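Local coordinates for protein SMG-7 (Caenorhabditis elegans, PDB 3ZHE), which pairs with SMG-5 through 14-3-3-like domains in a heterodimer required for efficient nonsense-mediated mRNA decay, at residues T336-A350 and R377-D389. Sequence-based numbering, arbitrary orientation.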
loop_
_atom_site.group_PDB
_atom_site.type_symbol
_atom_site.label_atom_id
_atom_site.label_comp_id
_atom_site.label_asym_id
_atom_site.label_seq_id
_atom_site.Cartn_x
_atom_site.Cartn_y
_atom_site.Cartn_z
ATOM N N THR B 336 35.208 -32.339 -18.772
ATOM C CA THR B 336 34.828 -31.273 -17.854
ATOM C C THR B 336 35.273 -31.534 -16.418
ATOM O O THR B 336 34.984 -30.742 -15.525
ATOM C CB THR B 336 33.301 -31.065 -17.850
ATOM O OG1 THR B 336 32.648 -32.317 -17.598
ATOM C CG2 THR B 336 32.829 -30.518 -19.188
ATOM N N GLU B 337 35.984 -32.638 -16.203
ATOM C CA GLU B 337 36.334 -33.089 -14.855
ATOM C C GLU B 337 37.145 -32.077 -14.036
ATOM O O GLU B 337 36.831 -31.817 -12.872
ATOM C CB GLU B 337 37.061 -34.438 -14.919
ATOM C CG GLU B 337 37.228 -35.122 -13.571
ATOM C CD GLU B 337 38.488 -34.691 -12.843
ATOM O OE1 GLU B 337 39.560 -34.653 -13.480
ATOM O OE2 GLU B 337 38.406 -34.390 -11.633
ATOM N N ASP B 338 38.182 -31.511 -14.645
ATOM C CA ASP B 338 39.077 -30.589 -13.947
ATOM C C ASP B 338 38.343 -29.341 -13.457
ATOM O O ASP B 338 38.438 -28.958 -12.283
ATOM C CB ASP B 338 40.247 -30.194 -14.851
ATOM C CG ASP B 338 41.031 -31.394 -15.346
ATOM O OD1 ASP B 338 40.984 -32.447 -14.677
ATOM O OD2 ASP B 338 41.692 -31.287 -16.399
ATOM N N GLU B 339 37.606 -28.720 -14.373
ATOM C CA GLU B 339 36.833 -27.524 -14.073
ATOM C C GLU B 339 35.825 -27.802 -12.965
ATOM O O GLU B 339 35.646 -26.989 -12.055
ATOM C CB GLU B 339 36.117 -27.037 -15.333
ATOM C CG GLU B 339 37.014 -26.978 -16.559
ATOM C CD GLU B 339 36.354 -26.281 -17.728
ATOM O OE1 GLU B 339 35.292 -25.660 -17.523
ATOM O OE2 GLU B 339 36.897 -26.354 -18.852
ATOM N N VAL B 340 35.180 -28.961 -13.046
ATOM C CA VAL B 340 34.225 -29.387 -12.030
ATOM C C VAL B 340 34.893 -29.511 -10.663
ATOM O O VAL B 340 34.341 -29.070 -9.659
ATOM C CB VAL B 340 33.544 -30.720 -12.416
ATOM C CG1 VAL B 340 32.840 -31.338 -11.216
ATOM C CG2 VAL B 340 32.561 -30.498 -13.553
ATOM N N THR B 341 36.087 -30.097 -10.633
ATOM C CA THR B 341 36.825 -30.248 -9.383
ATOM C C THR B 341 37.169 -28.894 -8.759
ATOM O O THR B 341 36.977 -28.685 -7.554
ATOM C CB THR B 341 38.117 -31.059 -9.582
ATOM O OG1 THR B 341 38.279 -31.375 -10.969
ATOM C CG2 THR B 341 38.061 -32.351 -8.781
ATOM N N SER B 342 37.668 -27.976 -9.585
ATOM C CA SER B 342 38.018 -26.638 -9.109
ATOM C C SER B 342 36.802 -25.887 -8.570
ATOM O O SER B 342 36.840 -25.324 -7.470
ATOM C CB SER B 342 38.681 -25.825 -10.221
ATOM O OG SER B 342 37.804 -25.666 -11.322
ATOM N N ILE B 343 35.726 -25.876 -9.354
ATOM C CA ILE B 343 34.494 -25.205 -8.950
ATOM C C ILE B 343 33.942 -25.803 -7.656
ATOM O O ILE B 343 33.507 -25.074 -6.764
ATOM C CB ILE B 343 33.428 -25.252 -10.066
ATOM C CG1 ILE B 343 33.904 -24.461 -11.288
ATOM C CG2 ILE B 343 32.103 -24.694 -9.575
ATOM C CD1 ILE B 343 32.882 -24.373 -12.412
ATOM N N CYS B 344 33.982 -27.128 -7.554
ATOM C CA CYS B 344 33.536 -27.829 -6.349
ATOM C C CYS B 344 34.357 -27.450 -5.122
ATOM O O CYS B 344 33.809 -27.280 -4.028
ATOM C CB CYS B 344 33.580 -29.345 -6.551
ATOM S SG CYS B 344 32.240 -30.005 -7.568
ATOM N N GLU B 345 35.670 -27.326 -5.302
ATOM C CA GLU B 345 36.534 -26.867 -4.221
ATOM C C GLU B 345 36.139 -25.459 -3.802
ATOM O O GLU B 345 36.089 -25.150 -2.613
ATOM C CB GLU B 345 38.003 -26.871 -4.642
ATOM C CG GLU B 345 38.946 -26.440 -3.522
ATOM C CD GLU B 345 40.114 -25.607 -4.018
ATOM O OE1 GLU B 345 40.183 -25.347 -5.236
ATOM O OE2 GLU B 345 40.960 -25.207 -3.190
ATOM N N TRP B 346 35.867 -24.612 -4.792
ATOM C CA TRP B 346 35.445 -23.236 -4.539
ATOM C C TRP B 346 34.174 -23.208 -3.698
ATOM O O TRP B 346 34.077 -22.465 -2.722
ATOM C CB TRP B 346 35.206 -22.499 -5.860
ATOM C CG TRP B 346 34.866 -21.046 -5.693
ATOM C CD1 TRP B 346 35.068 -20.279 -4.583
ATOM C CD2 TRP B 346 34.260 -20.185 -6.668
ATOM N NE1 TRP B 346 34.630 -18.997 -4.805
ATOM C CE2 TRP B 346 34.130 -18.912 -6.078
ATOM C CE3 TRP B 346 33.818 -20.366 -7.983
ATOM C CZ2 TRP B 346 33.578 -17.829 -6.753
ATOM C CZ3 TRP B 346 33.268 -19.287 -8.653
ATOM C CH2 TRP B 346 33.153 -18.034 -8.036
ATOM N N LEU B 347 33.202 -24.023 -4.092
ATOM C CA LEU B 347 31.922 -24.090 -3.400
ATOM C C LEU B 347 32.069 -24.620 -1.975
ATOM O O LEU B 347 31.420 -24.126 -1.052
ATOM C CB LEU B 347 30.934 -24.956 -4.187
ATOM C CG LEU B 347 30.489 -24.437 -5.557
ATOM C CD1 LEU B 347 29.641 -25.474 -6.277
ATOM C CD2 LEU B 347 29.727 -23.130 -5.411
ATOM N N LEU B 348 32.929 -25.618 -1.793
ATOM C CA LEU B 348 33.073 -26.255 -0.484
ATOM C C LEU B 348 33.666 -25.348 0.594
ATOM O O LEU B 348 33.270 -25.420 1.758
ATOM C CB LEU B 348 33.897 -27.540 -0.591
ATOM C CG LEU B 348 33.202 -28.734 -1.249
ATOM C CD1 LEU B 348 33.992 -30.007 -0.999
ATOM C CD2 LEU B 348 31.781 -28.871 -0.736
ATOM N N CYS B 349 34.615 -24.502 0.209
ATOM C CA CYS B 349 35.296 -23.644 1.171
ATOM C C CYS B 349 34.913 -22.177 1.004
ATOM O O CYS B 349 35.442 -21.477 0.142
ATOM C CB CYS B 349 36.813 -23.819 1.058
ATOM S SG CYS B 349 37.391 -25.513 1.340
ATOM N N ALA B 350 33.988 -21.716 1.841
ATOM C CA ALA B 350 33.560 -20.324 1.810
ATOM C C ALA B 350 33.182 -19.815 3.199
ATOM O O ALA B 350 32.428 -20.461 3.926
ATOM C CB ALA B 350 32.405 -20.145 0.839
ATOM N N ARG B 377 24.844 -24.121 -0.477
ATOM C CA ARG B 377 26.201 -24.013 -0.995
ATOM C C ARG B 377 26.886 -25.377 -1.113
ATOM O O ARG B 377 27.693 -25.603 -2.017
ATOM C CB ARG B 377 27.017 -23.069 -0.108
ATOM C CG ARG B 377 28.515 -23.143 -0.309
ATOM C CD ARG B 377 29.215 -21.965 0.341
ATOM N NE ARG B 377 28.820 -21.793 1.736
ATOM C CZ ARG B 377 29.466 -22.325 2.768
ATOM N NH1 ARG B 377 30.545 -23.070 2.568
ATOM N NH2 ARG B 377 29.032 -22.112 4.003
ATOM N N THR B 378 26.548 -26.289 -0.210
ATOM C CA THR B 378 27.134 -27.624 -0.211
ATOM C C THR B 378 26.410 -28.555 -1.182
ATOM O O THR B 378 27.039 -29.350 -1.888
ATOM C CB THR B 378 27.083 -28.250 1.195
ATOM O OG1 THR B 378 27.641 -27.337 2.148
ATOM C CG2 THR B 378 27.863 -29.554 1.236
ATOM N N GLN B 379 25.084 -28.447 -1.208
ATOM C CA GLN B 379 24.238 -29.332 -2.007
ATOM C C GLN B 379 24.565 -29.267 -3.498
ATOM O O GLN B 379 24.593 -30.292 -4.185
ATOM C CB GLN B 379 22.762 -29.001 -1.771
ATOM C CG GLN B 379 21.788 -29.948 -2.446
ATOM C CD GLN B 379 20.346 -29.624 -2.112
ATOM O OE1 GLN B 379 19.424 -30.295 -2.574
ATOM N NE2 GLN B 379 20.145 -28.591 -1.304
ATOM N N LEU B 380 24.816 -28.057 -3.988
ATOM C CA LEU B 380 25.210 -27.844 -5.377
ATOM C C LEU B 380 26.492 -28.608 -5.703
ATOM O O LEU B 380 26.586 -29.296 -6.728
ATOM C CB LEU B 380 25.408 -26.349 -5.641
ATOM C CG LEU B 380 25.922 -25.942 -7.023
ATOM C CD1 LEU B 380 24.952 -26.383 -8.106
ATOM C CD2 LEU B 380 26.149 -24.438 -7.084
ATOM N N ALA B 381 27.475 -28.483 -4.817
ATOM C CA ALA B 381 28.742 -29.185 -4.964
ATOM C C ALA B 381 28.514 -30.690 -5.000
ATOM O O ALA B 381 29.097 -31.397 -5.823
ATOM C CB ALA B 381 29.687 -28.812 -3.834
ATOM N N GLN B 382 27.657 -31.173 -4.106
ATOM C CA GLN B 382 27.337 -32.596 -4.050
ATOM C C GLN B 382 26.696 -33.080 -5.350
ATOM O O GLN B 382 26.958 -34.195 -5.810
ATOM C CB GLN B 382 26.429 -32.895 -2.857
ATOM C CG GLN B 382 27.083 -32.629 -1.517
ATOM C CD GLN B 382 26.459 -33.436 -0.402
ATOM O OE1 GLN B 382 25.349 -33.950 -0.536
ATOM N NE2 GLN B 382 27.175 -33.560 0.708
ATOM N N LYS B 383 25.869 -32.223 -5.943
ATOM C CA LYS B 383 25.221 -32.524 -7.214
ATOM C C LYS B 383 26.236 -32.637 -8.350
ATOM O O LYS B 383 26.200 -33.591 -9.136
ATOM C CB LYS B 383 24.176 -31.454 -7.542
ATOM N N LEU B 384 27.139 -31.662 -8.432
ATOM C CA LEU B 384 28.197 -31.681 -9.444
ATOM C C LEU B 384 29.076 -32.924 -9.315
ATOM O O LEU B 384 29.367 -33.615 -10.303
ATOM C CB LEU B 384 29.062 -30.424 -9.329
ATOM C CG LEU B 384 28.631 -29.201 -10.136
ATOM C CD1 LEU B 384 29.316 -27.950 -9.617
ATOM C CD2 LEU B 384 28.943 -29.408 -11.611
ATOM N N VAL B 385 29.496 -33.195 -8.082
ATOM C CA VAL B 385 30.288 -34.376 -7.768
ATOM C C VAL B 385 29.556 -35.642 -8.194
ATOM O O VAL B 385 30.168 -36.576 -8.708
ATOM C CB VAL B 385 30.624 -34.444 -6.261
ATOM C CG1 VAL B 385 31.218 -35.795 -5.895
ATOM C CG2 VAL B 385 31.576 -33.329 -5.883
ATOM N N GLU B 386 28.242 -35.665 -7.991
ATOM C CA GLU B 386 27.440 -36.808 -8.413
ATOM C C GLU B 386 27.421 -36.971 -9.929
ATOM O O GLU B 386 27.510 -38.090 -10.436
ATOM C CB GLU B 386 26.010 -36.703 -7.888
ATOM C CG GLU B 386 25.851 -37.161 -6.452
ATOM C CD GLU B 386 24.407 -37.431 -6.088
ATOM O OE1 GLU B 386 23.627 -37.796 -6.991
ATOM O OE2 GLU B 386 24.051 -37.275 -4.901
ATOM N N ILE B 387 27.305 -35.855 -10.642
ATOM C CA ILE B 387 27.306 -35.876 -12.102
ATOM C C ILE B 387 28.626 -36.406 -12.661
ATOM O O ILE B 387 28.639 -37.182 -13.621
ATOM C CB ILE B 387 27.017 -34.484 -12.687
ATOM C CG1 ILE B 387 25.647 -33.993 -12.219
ATOM C CG2 ILE B 387 27.076 -34.519 -14.207
ATOM C CD1 ILE B 387 24.511 -34.909 -12.606
ATOM N N GLU B 388 29.734 -35.991 -12.056
ATOM C CA GLU B 388 31.041 -36.456 -12.509
ATOM C C GLU B 388 31.290 -37.911 -12.117
ATOM O O GLU B 388 31.924 -38.662 -12.858
ATOM C CB GLU B 388 32.156 -35.576 -11.942
ATOM C CG GLU B 388 33.546 -35.941 -12.443
ATOM C CD GLU B 388 33.679 -35.779 -13.944
ATOM O OE1 GLU B 388 33.199 -34.753 -14.469
ATOM O OE2 GLU B 388 34.251 -36.677 -14.597
ATOM N N ASP B 389 30.780 -38.294 -10.948
ATOM C CA ASP B 389 31.060 -39.600 -10.352
ATOM C C ASP B 389 30.527 -40.756 -11.191
ATOM O O ASP B 389 31.183 -41.790 -11.325
ATOM C CB ASP B 389 30.472 -39.672 -8.938
ATOM C CG ASP B 389 31.202 -40.663 -8.052
ATOM O OD1 ASP B 389 31.608 -41.730 -8.553
ATOM O OD2 ASP B 389 31.372 -40.369 -6.850
#
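Leu347 and Leu384 show how two antiparallel helices interlock knobs-into-holes: Leu347 is the knob in a hole lined by Arg377, Leu380, Ala381 and Leu384, while Leu384 enters the hollow formed by Val340, Ile343, Cys344 and Leu347. Leu347 sends CG anti to its carbonyl carbon (chi1 -66°), bringing CD1 to 3.7 Å from CD2 of Leu380. Ala381, with only a methyl group, lets its CA come within 5.2 Å of that of Cys344, whose SG lies 3.7 Å from CB of Leu384 and also touches CG2 of Val385. Helices 337-348 and 377-389, the chain's last two, pair across a long non-helical link in the helical C-terminal region, and helix 313-322 packs against them. At one end Arg377 bends at chi3 (52°), turning a guanidinium face to Ala350 O, with the carbonyls of Leu347 and Leu348 at its edge; Arg377 CD rests 3.7 Å from Ala350 CB. A serine in place of Arg377 would probably leave these carbonyls without a nearby positive charge, Ala350 CB without its aliphatic neighbour, and Glu354 without a weak, long ion pair. At the far end Glu388 OE2 packs 3.5 Å from the methylene CG of Glu337, while the like-charged OE2 atoms of Glu337 and Glu388 stay 5.6 Å apart.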